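Local coordinates for replication initiation and membrane attachment protein (PDB 5WTN) that probably helps to load the replicative helicase during initiation and restart of DNA replication, working as a tetrameric primosomal protein that pairs with a re-initiation protein, at residues S216-P221 with L250-I255; E209-G214 with R223-K228; K230-K235 with I261-L266. One frame throughout, in Å; residues are numbered along the deposited sequence.

Contact 1: residues S216-P221 with L250-I255; sequences SKQLVP and LVLGVI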
# COMPACT_ATOMS: atom_id res chain seq x y z
N SER A 216 -41.24 32.78 3.79
CA SER A 216 -41.33 34.22 3.98
C SER A 216 -42.71 34.64 4.50
O SER A 216 -42.83 35.61 5.27
CB SER A 216 -40.95 34.97 2.70
OG SER A 216 -40.47 36.27 3.02
N LYS A 217 -43.74 33.90 4.11
CA LYS A 217 -45.11 34.10 4.60
C LYS A 217 -45.21 33.78 6.09
O LYS A 217 -46.03 34.37 6.81
CB LYS A 217 -46.08 33.22 3.82
CG LYS A 217 -47.55 33.64 3.90
CD LYS A 217 -48.41 32.86 2.90
CE LYS A 217 -47.75 32.73 1.52
NZ LYS A 217 -47.59 34.02 0.78
N GLN A 218 -44.37 32.85 6.54
CA GLN A 218 -44.32 32.41 7.93
C GLN A 218 -43.28 33.15 8.75
O GLN A 218 -42.97 32.74 9.87
CB GLN A 218 -44.08 30.90 8.04
CG GLN A 218 -45.10 30.05 7.28
CD GLN A 218 -46.53 30.28 7.72
OE1 GLN A 218 -46.79 30.78 8.82
NE2 GLN A 218 -47.47 29.90 6.86
N LEU A 219 -42.71 34.20 8.15
CA LEU A 219 -41.74 35.07 8.82
C LEU A 219 -40.42 34.39 9.13
O LEU A 219 -39.74 34.76 10.08
CB LEU A 219 -42.32 35.67 10.12
CG LEU A 219 -43.56 36.55 10.01
CD1 LEU A 219 -43.52 37.42 8.75
CD2 LEU A 219 -44.86 35.73 10.09
N VAL A 220 -40.03 33.44 8.28
CA VAL A 220 -38.73 32.80 8.39
C VAL A 220 -37.72 33.45 7.44
O VAL A 220 -37.81 33.29 6.22
CB VAL A 220 -38.81 31.29 8.09
CG1 VAL A 220 -37.43 30.66 8.18
CG2 VAL A 220 -39.79 30.61 9.03
N PRO A 221 -36.77 34.18 8.01
CA PRO A 221 -35.76 34.88 7.21
C PRO A 221 -35.01 33.95 6.27
O PRO A 221 -34.52 32.90 6.69
CB PRO A 221 -34.80 35.43 8.27
CG PRO A 221 -34.93 34.48 9.41
CD PRO A 221 -36.37 34.05 9.42
N LEU A 250 -41.62 20.24 7.68
CA LEU A 250 -40.46 19.64 8.32
C LEU A 250 -39.49 20.70 8.84
O LEU A 250 -38.99 20.60 9.96
CB LEU A 250 -39.73 18.74 7.33
CG LEU A 250 -40.57 17.63 6.70
CD1 LEU A 250 -39.70 16.78 5.78
CD2 LEU A 250 -41.22 16.78 7.79
N VAL A 251 -39.24 21.71 8.03
CA VAL A 251 -38.31 22.75 8.45
C VAL A 251 -38.92 23.47 9.65
O VAL A 251 -38.28 23.59 10.69
CB VAL A 251 -37.96 23.70 7.29
CG1 VAL A 251 -37.29 24.96 7.80
CG2 VAL A 251 -37.06 22.98 6.31
N LEU A 252 -40.18 23.87 9.51
CA LEU A 252 -40.89 24.55 10.58
C LEU A 252 -41.02 23.72 11.88
O LEU A 252 -41.24 24.28 12.94
CB LEU A 252 -42.27 25.00 10.09
CG LEU A 252 -42.28 26.16 9.08
CD1 LEU A 252 -43.69 26.47 8.60
CD2 LEU A 252 -41.67 27.40 9.69
N GLY A 253 -40.89 22.41 11.79
CA GLY A 253 -41.02 21.60 12.98
C GLY A 253 -39.73 21.54 13.76
O GLY A 253 -39.75 21.35 14.98
N VAL A 254 -38.61 21.63 13.06
CA VAL A 254 -37.30 21.53 13.69
C VAL A 254 -36.55 22.86 13.91
O VAL A 254 -35.41 22.87 14.36
CB VAL A 254 -36.44 20.54 12.93
CG1 VAL A 254 -37.23 19.27 12.71
CG2 VAL A 254 -36.03 21.12 11.58
N ILE A 255 -37.18 23.98 13.57
CA ILE A 255 -36.49 25.27 13.63
C ILE A 255 -36.45 25.93 15.02
O ILE A 255 -37.47 26.00 15.72
CB ILE A 255 -37.02 26.25 12.55
CG1 ILE A 255 -36.16 27.51 12.48
CG2 ILE A 255 -38.46 26.61 12.80
CD1 ILE A 255 -36.55 28.43 11.34
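Val220 lays its two methyl groups over Leu252 and Ile255. It closes the Schellman motif that ends helix 208-217. Leu219, with positive phi, is the C-prime residue. Val220 N returns to Leu215 O, and Leu219 N makes a weak bond to Ser216 O at 3.2 Å. This reversal leads the chain out of the helix and points the CB of Val220 toward the last turn of helix 244-254.

The two branches of Val220 go to different partners. CG2 lies against CD2 of Leu252 at 3.8 Å, and the two side chains meet at a slant. CG1 is anti to the backbone N (chi1 179°) and lies 4.0 Å from CD1 of Ile255. That isoleucine is extended and runs past the valine in the opposite sense. Val220 thus meets residues three apart near the C-terminal end of helix 244-254.

The contact is apolar, and no hydrogen bond joins 216-221 to 250-255. Val220 is buried and also packs on Leu215. Ile255 also packs on Ile261. The side facing Gln218 is more open, and Gln218 itself is exposed. Its aliphatic part crosses Leu252 at about a right angle. There the Gln218 CG methylene meets the other leucine methyl, Leu252 CD1, at 4.1 Å.

Contact 2: residues E209-G214 with R223-K228; sequences ELFFAG and RAVTAK
Val225 fits its branched side chain against the edges of two phenylalanines, Phe211 and Phe212, on helix 208-217. From the backbone of the loop before helix 227-240, its CB points toward helix 208-217. CB already touches. It is 3.7 Å from CE1 of Phe212 and lies in the plane of the ring, so the ring presents its edge and not a face.

The first branch, CG1, is anti to the backbone N (chi1 174°). It comes up to the far corner of the same ring, with CZ of Phe212 at 3.9 Å. The second branch, CG2, faces both rings from the same side, at the notch between their CE1 corners. It lies 3.5 Å from CE1 of Phe212 and 4.2 Å from CE1 of Phe211. It meets both rings at the edge, near their planes.

The two phenylalanines are consecutive in the helix, yet both reach the same methyl. The Phe211 CB points at the 223-228 segment. Phe212 starts off to one side and gets there through the length of its ring, which meets Val225 from the opposite direction. The rings also touch each other. CD1 of Phe211 sits 3.8 Å above the plane of Phe212, displaced toward the rim.

No hydrogen bond crosses between the segments, and Val225 and Phe211 are buried. Just beyond Val225, Thr226 is the N-cap of helix 227-240, with OG1 bonded to Val229 N. Phe211 extends the packing on to Met247 and Val251 of helix 244-254 and to Ile233 of helix 227-240. The Val225 loop thus lies where helix 208-217 faces the start of helix 227-240, with helix 244-254 packing on Phe211.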
# COMPACT_ATOMS: atom_id res chain seq x y z
N GLU A 209 -37.84 28.20 -5.17
CA GLU A 209 -38.62 29.41 -5.38
C GLU A 209 -39.93 29.31 -4.58
O GLU A 209 -40.24 30.20 -3.77
CB GLU A 209 -38.91 29.59 -6.87
CG GLU A 209 -39.40 30.98 -7.27
CD GLU A 209 -40.39 30.95 -8.44
OE1 GLU A 209 -40.38 29.94 -9.19
OE2 GLU A 209 -41.17 31.91 -8.60
N LEU A 210 -40.67 28.23 -4.79
CA LEU A 210 -41.91 27.99 -4.06
C LEU A 210 -41.64 27.86 -2.56
O LEU A 210 -42.31 28.48 -1.74
CB LEU A 210 -42.58 26.73 -4.58
CG LEU A 210 -43.95 26.48 -3.96
CD1 LEU A 210 -44.90 27.59 -4.37
CD2 LEU A 210 -44.50 25.11 -4.36
N PHE A 211 -40.63 27.05 -2.23
CA PHE A 211 -40.26 26.75 -0.85
C PHE A 211 -40.02 28.00 -0.03
O PHE A 211 -40.57 28.15 1.06
CB PHE A 211 -39.01 25.87 -0.86
CG PHE A 211 -38.40 25.67 0.49
CD1 PHE A 211 -37.38 26.49 0.94
CD2 PHE A 211 -38.83 24.64 1.32
CE1 PHE A 211 -36.81 26.31 2.20
CE2 PHE A 211 -38.27 24.46 2.58
CZ PHE A 211 -37.26 25.29 3.02
N PHE A 212 -39.20 28.91 -0.56
CA PHE A 212 -38.86 30.14 0.14
C PHE A 212 -40.03 31.10 0.20
O PHE A 212 -40.07 31.97 1.07
CB PHE A 212 -37.68 30.83 -0.53
CG PHE A 212 -36.36 30.19 -0.25
CD1 PHE A 212 -35.92 30.03 1.06
CD2 PHE A 212 -35.54 29.74 -1.28
CE1 PHE A 212 -34.70 29.43 1.34
CE2 PHE A 212 -34.32 29.14 -1.02
CZ PHE A 212 -33.90 28.99 0.29
N ALA A 213 -40.97 30.95 -0.72
CA ALA A 213 -42.17 31.77 -0.69
C ALA A 213 -42.97 31.39 0.55
O ALA A 213 -43.51 32.26 1.25
CB ALA A 213 -42.99 31.55 -1.95
N GLY A 214 -43.04 30.09 0.82
CA GLY A 214 -43.69 29.58 2.00
C GLY A 214 -43.06 30.11 3.27
O GLY A 214 -43.76 30.58 4.16
N ARG A 223 -32.22 34.07 5.29
CA ARG A 223 -30.91 33.86 5.91
C ARG A 223 -30.85 32.56 6.71
O ARG A 223 -29.77 32.03 6.94
CB ARG A 223 -30.59 35.03 6.84
CG ARG A 223 -30.91 36.42 6.27
CD ARG A 223 -31.04 37.47 7.38
NE ARG A 223 -30.17 37.18 8.52
CZ ARG A 223 -28.91 37.60 8.65
NH1 ARG A 223 -28.36 38.35 7.70
NH2 ARG A 223 -28.20 37.28 9.72
N ALA A 224 -32.01 32.06 7.15
CA ALA A 224 -32.05 30.85 7.97
C ALA A 224 -31.57 29.63 7.21
O ALA A 224 -30.99 28.71 7.79
CB ALA A 224 -33.44 30.61 8.51
N VAL A 225 -31.81 29.63 5.91
CA VAL A 225 -31.39 28.51 5.11
C VAL A 225 -29.98 28.82 4.64
O VAL A 225 -29.74 29.67 3.78
CB VAL A 225 -32.32 28.32 3.92
CG1 VAL A 225 -31.79 27.24 3.00
CG2 VAL A 225 -33.70 27.99 4.41
N THR A 226 -29.03 28.09 5.21
CA THR A 226 -27.63 28.30 4.94
C THR A 226 -27.28 27.43 3.75
O THR A 226 -28.13 26.68 3.26
CB THR A 226 -26.80 27.90 6.16
OG1 THR A 226 -27.12 26.55 6.53
CG2 THR A 226 -27.10 28.82 7.33
N ALA A 227 -26.05 27.51 3.27
CA ALA A 227 -25.64 26.68 2.16
C ALA A 227 -25.67 25.23 2.63
O ALA A 227 -26.07 24.34 1.89
CB ALA A 227 -24.25 27.05 1.71
N LYS A 228 -25.26 25.01 3.87
CA LYS A 228 -25.19 23.66 4.38
C LYS A 228 -26.60 23.06 4.51
O LYS A 228 -26.81 21.87 4.26
CB LYS A 228 -24.39 23.61 5.69
CG LYS A 228 -23.02 24.31 5.57
CD LYS A 228 -22.01 23.79 6.61
CE LYS A 228 -20.62 24.45 6.46
NZ LYS A 228 -19.66 24.05 7.54

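Contact 3: residues K230-K235 with I261-L266; sequences KEAIKK and IDIDAL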
# COMPACT_ATOMS: atom_id res chain seq x y z
N LYS A 230 -29.34 24.21 2.74
CA LYS A 230 -29.86 24.16 1.38
C LYS A 230 -29.36 22.90 0.68
O LYS A 230 -30.12 22.19 0.01
CB LYS A 230 -29.44 25.42 0.63
CG LYS A 230 -29.94 25.52 -0.80
CD LYS A 230 -29.53 26.85 -1.45
CE LYS A 230 -29.42 26.74 -2.97
NZ LYS A 230 -28.31 25.83 -3.41
N GLU A 231 -28.09 22.59 0.89
CA GLU A 231 -27.49 21.37 0.37
C GLU A 231 -28.23 20.18 0.96
O GLU A 231 -28.54 19.21 0.27
CB GLU A 231 -26.00 21.34 0.72
CG GLU A 231 -25.22 20.13 0.23
CD GLU A 231 -23.78 20.10 0.77
OE1 GLU A 231 -23.14 19.01 0.72
OE2 GLU A 231 -23.28 21.16 1.23
N ALA A 232 -28.56 20.26 2.25
CA ALA A 232 -29.18 19.15 2.96
C ALA A 232 -30.61 18.94 2.48
O ALA A 232 -31.07 17.81 2.28
CB ALA A 232 -29.17 19.40 4.44
N ILE A 233 -31.32 20.05 2.31
CA ILE A 233 -32.68 20.04 1.81
C ILE A 233 -32.74 19.33 0.47
O ILE A 233 -33.55 18.42 0.28
CB ILE A 233 -33.22 21.46 1.68
CG1 ILE A 233 -33.57 22.01 3.07
CG2 ILE A 233 -34.41 21.51 0.73
CD1 ILE A 233 -34.19 23.38 3.04
N LYS A 234 -31.85 19.74 -0.44
CA LYS A 234 -31.71 19.14 -1.76
C LYS A 234 -31.62 17.62 -1.69
O LYS A 234 -32.34 16.91 -2.38
CB LYS A 234 -30.47 19.70 -2.45
CG LYS A 234 -30.73 20.74 -3.54
CD LYS A 234 -29.47 21.57 -3.85
CE LYS A 234 -28.36 20.76 -4.51
NZ LYS A 234 -26.99 21.38 -4.37
N LYS A 235 -30.73 17.11 -0.84
CA LYS A 235 -30.49 15.67 -0.77
C LYS A 235 -31.71 14.99 -0.22
O LYS A 235 -32.07 13.90 -0.67
CB LYS A 235 -29.28 15.35 0.09
CG LYS A 235 -28.03 16.14 -0.24
CD LYS A 235 -26.78 15.39 0.20
CE LYS A 235 -25.50 16.15 -0.13
NZ LYS A 235 -24.35 15.60 0.64
N ILE A 261 -31.57 26.06 11.95
CA ILE A 261 -32.11 24.75 11.58
C ILE A 261 -31.10 23.65 11.83
O ILE A 261 -29.99 23.68 11.30
CB ILE A 261 -32.52 24.74 10.10
CG1 ILE A 261 -33.55 25.83 9.84
CG2 ILE A 261 -33.08 23.38 9.71
CD1 ILE A 261 -33.87 26.01 8.39
N ASP A 262 -31.47 22.67 12.64
CA ASP A 262 -30.55 21.57 12.91
C ASP A 262 -30.75 20.50 11.86
O ASP A 262 -31.83 19.90 11.76
CB ASP A 262 -30.76 20.99 14.30
CG ASP A 262 -29.86 19.81 14.57
OD1 ASP A 262 -28.72 19.80 14.03
OD2 ASP A 262 -30.28 18.90 15.32
N ILE A 263 -29.71 20.26 11.08
CA ILE A 263 -29.80 19.36 9.94
C ILE A 263 -30.02 17.92 10.39
O ILE A 263 -30.76 17.17 9.76
CB ILE A 263 -28.56 19.47 9.06
CG1 ILE A 263 -28.49 20.88 8.45
CG2 ILE A 263 -28.57 18.43 7.98
CD1 ILE A 263 -27.31 21.09 7.53
N ASP A 264 -29.38 17.55 11.50
CA ASP A 264 -29.61 16.24 12.13
C ASP A 264 -31.10 16.03 12.39
O ASP A 264 -31.66 15.00 12.02
CB ASP A 264 -28.79 16.11 13.42
CG ASP A 264 -27.45 15.40 13.20
OD1 ASP A 264 -26.90 15.42 12.07
OD2 ASP A 264 -26.94 14.80 14.19
N ALA A 265 -31.75 17.02 13.01
CA ALA A 265 -33.18 16.96 13.31
C ALA A 265 -34.06 16.96 12.05
O ALA A 265 -35.07 16.26 12.00
CB ALA A 265 -33.56 18.10 14.21
N LEU A 266 -33.68 17.77 11.07
CA LEU A 266 -34.34 17.78 9.77
C LEU A 266 -34.27 16.41 9.10
O LEU A 266 -35.26 15.91 8.60
CB LEU A 266 -33.71 18.83 8.86
CG LEU A 266 -34.36 19.01 7.49
CD1 LEU A 266 -35.79 19.47 7.62
CD2 LEU A 266 -33.59 20.01 6.67
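Ala232 and Ile263 make the close part of this contact between helix 227-240 and the start of helix 263-278. Two methyls of the isoleucine rest on the alanine CB from one side. The CB of Ala232 lies 3.7 Å from CG2 and 4.0 Å from CD1 of Ile263. With chi1 at -65° and chi2 near 180°, CG2 and CD1 both end near Ala232 CB. The small side chain lets the backbones come near, with 7.0 Å between CA of Ala232 and CA of Ile263.

The next residue, Ile233, meets Leu266, one turn on from Ile263, at a looser but buried spot. CG1 of Ile233 lies 4.1 Å from CD2 of Leu266. Here the backbones are further apart, 8.4 Å between CA of Ile233 and CA of Leu266. Leu266 also packs on Met247 and Leu250 of helix 244-254, and Ile233 on Phe208 of helix 208-217.

Charged groups mark the outer side, where Ile263 is partly exposed. Lys235 NZ makes a long ion pair with Glu231 OE1 at 3.6 Å. It also forms a salt bridge with Asp121 of the second subunit, whose Glu122 packs on Ala232. The contact therefore borders a subunit interface of the tetramer. The CB of Lys230 points away from 261-266, and its NZ forms a salt bridge with Asp203.

No hydrogen bond joins the two segments. Asp262 caps helix 263-278 from within its own segment. Its OD1 and OD2 receive weak bonds from Asp264 N and Ala265 N, respectively. The whole is an apolar helix-helix contact with an aspartate N-cap beside it, within a compact helical domain consistent with the DnaD/DnaB-like family.

How the contacts relate
The three contacts lie in one cluster of four helices in the C-terminal part of the chain. Contacts 1 and 2 share helix 208-217, and their centres are 9 Å apart. Contacts 2 and 3 share helix 227-240, with centres 11 Å apart. Contacts 1 and 3 are 13 Å apart between centres. Val251 joins two of these pairs: its CG2 is 4.0 Å from Phe211 CZ, and its CG1 is 3.6 Å from Ile261 CD1. Phe211 CZ also lies 3.6 Å from Ile233 CD1. One apolar core therefore runs through all three. Of the three, contact 3 alone is touched by another subunit of the assembly.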